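Local coordinates for protein exodeoxyribonuclease III (Archaeoglobus fulgidus, PDB 2VOA) that is an AP endonuclease of the exonuclease III family that acts at abasic sites in DNA and probably uses two magnesium or manganese ions, at residues W123-R126 with L127-L131; T134-F137 with R138-A141; K190-P193 with N194-I197. The protein carries 1 engineered substitution. One frame throughout, in Å; residues are numbered along the deposited sequence.

Interaction 1 (W123-R126 with L127-L131); sequences WLER and LYHYL
Glu125 reaches across one helical turn to the imidazole of His129, and its side chain can be followed atom by atom. CB points away from the following turn, but CG lies anti to the backbone N (chi1 172°) and a bend at chi2 swings the chain back. CG then comes within 4.1 Å of His129 CD2, and CD within 3.6 Å of His129 NE2. At the tip, OE1 accepts a hydrogen bond of 2.8 Å from His129 NE2. The carboxylate and ring planes stand 80° apart: OE1 lies at the imidazole edge, near the ring plane, whereas NE2 meets OE1 from above the carboxylate plane. The other oxygen, OE2, forms a salt bridge with Lys178, which also makes a cation-pi contact with Tyr128. Two partners thus limit the rotation of the carboxylate. Tyr128 CD1 sits over the centre of one face of the His129 ring.

On the inner side of the helix, Trp123 CZ3 touches Leu127 CD2 at 3.9 Å, while the indole NE1 is bound by Asp87. The guanidinium of Arg126 donates from NH2 to Pro85 O and pairs through NH1 with Ser83 OG. The backbone carries the i to i+4 bonds of the helix, among them Leu127 N to Trp123 O at 2.7 Å and Tyr130 N to Arg126 O at 2.9 Å. Leu124 and Leu127 face Ile179 of helix 170-180, and Leu127 also touches Trp143. This amphipathic stretch belongs to helix 115-134, the crossover helix of the beta-alpha-beta unit made with strands 99-105 and 141-144 in the DNase I-like fold.

Interaction 2 (T134-F137 with R138-A141); sequences TVDF and RSFA
With Asp136 CG anti to the backbone N (chi1 176°) and Ser139 OG set between its own backbone N and carbonyl carbon (chi1 78°), both side chains fold back onto the backbone of a type I beta turn, Asp136 to Ser139. The turn lies in the connection from helix 115-134 to strand 141-144, part of a beta-alpha-beta unit. Asp136 O is gripped twice by one residue. Ser139 N donates to it at 3.1 Å, closing the turn from above the carbonyl plane, and Ser139 OG donates at 2.7 Å, tilted 18° from that plane. From its side chain, Asp136 also accepts, through OD1, from Arg138 N at 3.0 Å, which makes an Asx turn within the beta turn. That amide approaches from above the carboxylate plane. The Arg138 side chain bends at chi2 and chi3, and its NE stays well away from the carboxylate, so any attraction between the two charges is probably modest.

Without the hydroxyl, as with an alanine here, Asp136 O would probably keep just the backbone amide of Ser139 as its donor within the turn, and the bridging water would lose one of its mates.

Flanking the turn, the contact becomes apolar. Val135 CG1 meets Ala141 CB at 4.3 Å and also rests on one face of the Phe137 ring, offset toward the rim. Phe137 itself packs edge-to-face with Phe184. As the chain enters the strand, Thr223 OG1 bonds to Ser139 O and Ala141 N. One water spans the bend: it accepts from Asp136 N at 3.0 Å and donates to Ser139 OG at 3.3 Å.

Interaction 3 (K190-P193 with N194-I197); sequences KIHP and NERI
Glu195 OE1 accepts two hydrogen bonds, one from His192 ND1 and one from a water, each 2.8 Å long. The imidazole bond is somewhat bent, with an N-H...O angle of 143°. OE1 lies at the edge of the ring, somewhat tilted from its plane, and ND1 meets the carboxylate from above, the two flat groups standing 74° apart. The same water donates to Pro193 O at 2.8 Å, tying the carboxylate to the backbone as well as to the ring. Glu195 reaches this position because CG is anti to the backbone N (chi1 -173°) and the chain beyond CG runs extended to the histidine, with CB near Pro193 O.

These bonds bridge the two ends of a type II beta turn, His192 to Glu195, which follows helix 187-191 at the surface of the DNase I-like fold. His192 is the first residue to leave helical geometry. Pro193 and Asn194 occupy the central positions, the asparagine with the positive phi that the third place of such a turn requires. A proton on ND1 serves the carboxylate, and the pairing with Glu195 would be expected to favour a positively charged imidazole.

Beside the polar bridge, Ile197 places its tip against the base of the histidine: CD1 is 3.5 Å from His192 CB and 3.6 Å from His192 CG. The two side chains cross at about a right angle. Ile197 also touches Ala235 of strand 230-235, while Arg189 NH1 from the preceding helix bonds to both His192 O and Glu195 O.

Along the chain the contacts come in series: interaction 1 within helix 115-134, interaction 2 in the loop that leads from this helix to strand 141-144, and interaction 3 at the end of helix 187-191 and in the turn that follows. Interactions 1 and 2 have centres 15 Å apart and touch where Leu131 O packs against Phe137 CE1, and both belong to one beta-alpha-beta unit on the six-stranded sheet that contains strands 99-105 and 141-144. Interaction 3 is separate, its centre 26 Å from interaction 1 and 25 Å from interaction 2. There Ile191 and Ile197 touch strand 230-235, an outermost strand of the other sheet. Two of the contacts thus lie beside one sheet, and the third beside the other.

Interaction 1 (W123-R126 with L127-L131)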
# COMPACT_ATOMS: atom_id res chain seq x y z
N TRP A 123 28.26 -17.86 9.60
CA TRP A 123 27.51 -17.07 10.59
C TRP A 123 27.03 -17.97 11.73
O TRP A 123 27.19 -17.65 12.90
CB TRP A 123 26.29 -16.42 9.94
CG TRP A 123 25.90 -15.08 10.53
CD1 TRP A 123 26.39 -13.86 10.16
CD2 TRP A 123 24.95 -14.82 11.59
NE1 TRP A 123 25.81 -12.86 10.90
CE2 TRP A 123 24.91 -13.41 11.79
CE3 TRP A 123 24.12 -15.64 12.38
CZ2 TRP A 123 24.08 -12.80 12.75
CZ3 TRP A 123 23.28 -15.03 13.33
CH2 TRP A 123 23.27 -13.62 13.51
N LEU A 124 26.50 -19.15 11.35
CA LEU A 124 26.08 -20.14 12.35
C LEU A 124 27.26 -20.66 13.19
O LEU A 124 27.11 -20.87 14.40
CB LEU A 124 25.31 -21.29 11.70
CG LEU A 124 23.89 -20.92 11.20
CD1 LEU A 124 23.39 -22.07 10.34
CD2 LEU A 124 22.92 -20.59 12.38
N GLU A 125 28.43 -20.79 12.59
CA GLU A 125 29.62 -21.19 13.35
C GLU A 125 30.04 -20.06 14.32
O GLU A 125 30.37 -20.29 15.49
CB GLU A 125 30.77 -21.56 12.41
CG GLU A 125 32.12 -21.80 13.09
CD GLU A 125 32.20 -23.10 13.89
OE1 GLU A 125 33.28 -23.38 14.48
OE2 GLU A 125 31.20 -23.87 13.92
N ARG A 126 30.03 -18.83 13.82
CA ARG A 126 30.36 -17.68 14.67
C ARG A 126 29.35 -17.57 15.81
O ARG A 126 29.75 -17.33 16.95
CB ARG A 126 30.41 -16.40 13.84
CG ARG A 126 31.60 -16.35 12.88
CD ARG A 126 31.89 -14.91 12.49
NE ARG A 126 30.88 -14.35 11.60
CZ ARG A 126 30.56 -13.05 11.57
NH1 ARG A 126 31.15 -12.21 12.40
NH2 ARG A 126 29.65 -12.60 10.72
N LEU A 127 28.07 -17.80 15.50
CA LEU A 127 27.01 -17.69 16.51
C LEU A 127 27.22 -18.75 17.59
O LEU A 127 27.02 -18.48 18.78
CB LEU A 127 25.64 -17.84 15.86
CG LEU A 127 24.46 -17.67 16.82
CD1 LEU A 127 24.53 -16.31 17.49
CD2 LEU A 127 23.15 -17.81 16.06
N TYR A 128 27.61 -19.95 17.18
CA TYR A 128 27.97 -20.99 18.15
C TYR A 128 29.00 -20.51 19.18
O TYR A 128 28.78 -20.59 20.39
CB TYR A 128 28.51 -22.24 17.41
CG TYR A 128 29.05 -23.31 18.35
CD1 TYR A 128 30.42 -23.39 18.64
CD2 TYR A 128 28.18 -24.22 18.97
CE1 TYR A 128 30.91 -24.36 19.52
CE2 TYR A 128 28.66 -25.20 19.85
CZ TYR A 128 30.02 -25.25 20.12
OH TYR A 128 30.53 -26.20 20.98
N HIS A 129 30.12 -19.97 18.69
CA HIS A 129 31.18 -19.54 19.60
C HIS A 129 30.75 -18.34 20.45
O HIS A 129 31.08 -18.26 21.64
CB HIS A 129 32.46 -19.31 18.80
CG HIS A 129 33.03 -20.58 18.25
ND1 HIS A 129 33.54 -21.56 19.07
CD2 HIS A 129 33.11 -21.05 16.99
CE1 HIS A 129 33.95 -22.58 18.32
NE2 HIS A 129 33.69 -22.29 17.06
N TYR A 130 29.95 -17.47 19.84
CA TYR A 130 29.43 -16.29 20.54
C TYR A 130 28.54 -16.68 21.73
O TYR A 130 28.73 -16.18 22.86
CB TYR A 130 28.71 -15.36 19.55
CG TYR A 130 27.96 -14.21 20.17
CD1 TYR A 130 28.61 -13.04 20.57
CD2 TYR A 130 26.57 -14.29 20.37
CE1 TYR A 130 27.88 -11.96 21.15
CE2 TYR A 130 25.86 -13.24 20.94
CZ TYR A 130 26.51 -12.09 21.31
OH TYR A 130 25.78 -11.05 21.89
N LEU A 131 27.61 -17.60 21.50
CA LEU A 131 26.70 -18.06 22.56
C LEU A 131 27.39 -18.95 23.58
O LEU A 131 27.12 -18.85 24.77
CB LEU A 131 25.50 -18.77 21.96
CG LEU A 131 24.65 -17.84 21.08
CD1 LEU A 131 23.63 -18.69 20.33
CD2 LEU A 131 23.99 -16.69 21.86

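Interaction 2 (T134-F137 with R138-A141)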
# COMPACT_ATOMS: atom_id res chain seq x y z
N THR A 134 29.18 -16.48 25.89
CA THR A 134 28.43 -15.42 26.56
C THR A 134 27.14 -15.83 27.28
O THR A 134 26.61 -15.04 28.07
CB THR A 134 28.08 -14.30 25.58
OG1 THR A 134 27.17 -14.79 24.59
CG2 THR A 134 29.35 -13.71 24.91
N VAL A 135 26.63 -17.03 27.00
CA VAL A 135 25.38 -17.49 27.64
C VAL A 135 25.61 -18.31 28.92
O VAL A 135 26.41 -19.26 28.94
CB VAL A 135 24.49 -18.28 26.67
CG1 VAL A 135 23.30 -18.92 27.43
CG2 VAL A 135 23.97 -17.38 25.56
N ASP A 136 24.90 -17.95 29.98
CA ASP A 136 24.97 -18.71 31.22
C ASP A 136 23.80 -19.69 31.17
O ASP A 136 22.65 -19.28 31.26
CB ASP A 136 24.87 -17.78 32.44
CG ASP A 136 24.85 -18.53 33.75
OD1 ASP A 136 24.90 -19.78 33.75
OD2 ASP A 136 24.82 -17.86 34.81
N PHE A 137 24.12 -20.98 31.02
CA PHE A 137 23.06 -21.99 30.83
C PHE A 137 22.36 -22.40 32.13
O PHE A 137 21.37 -23.12 32.09
CB PHE A 137 23.59 -23.20 30.04
CG PHE A 137 23.76 -22.90 28.58
CD1 PHE A 137 24.93 -22.32 28.10
CD2 PHE A 137 22.72 -23.16 27.69
CE1 PHE A 137 25.06 -22.02 26.74
CE2 PHE A 137 22.84 -22.85 26.36
CZ PHE A 137 24.01 -22.29 25.87
N ARG A 138 22.88 -21.93 33.26
CA ARG A 138 22.21 -22.05 34.56
C ARG A 138 21.35 -20.82 34.89
O ARG A 138 20.76 -20.75 35.99
CB ARG A 138 23.23 -22.27 35.68
CG ARG A 138 24.16 -23.44 35.46
CD ARG A 138 24.58 -24.06 36.79
NE ARG A 138 23.71 -25.19 37.13
CZ ARG A 138 23.40 -25.58 38.37
NH1 ARG A 138 23.86 -24.93 39.44
NH2 ARG A 138 22.60 -26.63 38.53
N SER A 139 21.32 -19.85 33.98
CA SER A 139 20.44 -18.67 34.10
C SER A 139 19.29 -18.78 33.11
O SER A 139 19.28 -19.64 32.24
CB SER A 139 21.21 -17.37 33.80
OG SER A 139 21.41 -17.15 32.39
N PHE A 140 18.32 -17.88 33.26
CA PHE A 140 17.26 -17.72 32.26
C PHE A 140 17.74 -16.90 31.07
O PHE A 140 18.03 -15.71 31.20
CB PHE A 140 16.04 -17.01 32.84
CG PHE A 140 15.28 -17.78 33.88
CD1 PHE A 140 14.27 -17.12 34.60
CD2 PHE A 140 15.53 -19.12 34.15
CE1 PHE A 140 13.52 -17.80 35.58
CE2 PHE A 140 14.79 -19.82 35.14
CZ PHE A 140 13.78 -19.14 35.86
N ALA A 141 17.82 -17.54 29.91
CA ALA A 141 18.12 -16.87 28.66
C ALA A 141 17.25 -17.45 27.55
O ALA A 141 16.89 -18.63 27.59
CB ALA A 141 19.60 -17.00 28.29
O HOH W 1 23.06 -15.62 30.04

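Interaction 3 (K190-P193 with N194-I197)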
# COMPACT_ATOMS: atom_id res chain seq x y z
N LYS A 190 8.92 -28.97 22.81
CA LYS A 190 8.51 -29.44 24.14
C LYS A 190 6.98 -29.60 24.23
O LYS A 190 6.47 -30.60 24.76
CB LYS A 190 8.99 -28.45 25.21
CG LYS A 190 8.70 -28.90 26.66
CD LYS A 190 9.06 -27.84 27.72
CE LYS A 190 8.90 -28.47 29.10
NZ LYS A 190 8.41 -27.49 30.09
N ILE A 191 6.27 -28.61 23.67
CA ILE A 191 4.82 -28.53 23.82
C ILE A 191 4.09 -29.27 22.70
O ILE A 191 3.04 -29.88 22.93
CB ILE A 191 4.35 -27.03 23.88
CG1 ILE A 191 5.04 -26.29 25.02
CG2 ILE A 191 2.82 -26.93 24.05
CD1 ILE A 191 4.86 -26.92 26.44
N HIS A 192 4.65 -29.16 21.49
CA HIS A 192 4.03 -29.68 20.26
C HIS A 192 5.01 -30.53 19.47
O HIS A 192 5.34 -30.21 18.33
CB HIS A 192 3.53 -28.54 19.39
CG HIS A 192 2.36 -27.81 19.97
ND1 HIS A 192 1.09 -28.36 20.03
CD2 HIS A 192 2.27 -26.59 20.55
CE1 HIS A 192 0.27 -27.49 20.60
NE2 HIS A 192 0.96 -26.41 20.92
N PRO A 193 5.47 -31.64 20.07
CA PRO A 193 6.40 -32.50 19.34
C PRO A 193 5.73 -33.12 18.11
O PRO A 193 4.52 -33.43 18.13
CB PRO A 193 6.72 -33.60 20.36
CG PRO A 193 5.51 -33.65 21.27
CD PRO A 193 5.13 -32.19 21.40
N ASN A 194 6.51 -33.27 17.03
CA ASN A 194 6.04 -34.03 15.85
C ASN A 194 4.69 -33.60 15.29
O ASN A 194 3.86 -34.44 14.93
CB ASN A 194 6.04 -35.53 16.16
CG ASN A 194 7.42 -36.03 16.50
OD1 ASN A 194 8.40 -35.57 15.92
ND2 ASN A 194 7.52 -36.93 17.44
N GLU A 195 4.49 -32.29 15.21
CA GLU A 195 3.21 -31.73 14.79
C GLU A 195 3.48 -30.65 13.74
O GLU A 195 4.39 -29.84 13.89
CB GLU A 195 2.47 -31.16 15.99
CG GLU A 195 1.04 -30.70 15.73
CD GLU A 195 0.36 -30.17 17.01
OE1 GLU A 195 0.86 -30.42 18.13
OE2 GLU A 195 -0.68 -29.51 16.86
N ARG A 196 2.70 -30.68 12.66
CA ARG A 196 2.86 -29.72 11.58
C ARG A 196 2.37 -28.36 12.04
O ARG A 196 1.15 -28.16 12.21
CB ARG A 196 2.07 -30.16 10.35
CG ARG A 196 2.65 -31.40 9.67
CD ARG A 196 1.72 -31.86 8.58
NE ARG A 196 0.44 -32.24 9.16
CZ ARG A 196 -0.67 -32.46 8.47
NH1 ARG A 196 -0.69 -32.32 7.15
NH2 ARG A 196 -1.77 -32.81 9.11
N ILE A 197 3.33 -27.47 12.30
CA ILE A 197 3.11 -26.10 12.73
C ILE A 197 4.09 -25.25 11.95
O ILE A 197 5.30 -25.48 12.03
CB ILE A 197 3.36 -25.91 14.22
CG1 ILE A 197 2.40 -26.78 15.05
CG2 ILE A 197 3.23 -24.40 14.62
CD1 ILE A 197 2.62 -26.74 16.53
O HOH W 2 2.26 -32.48 19.50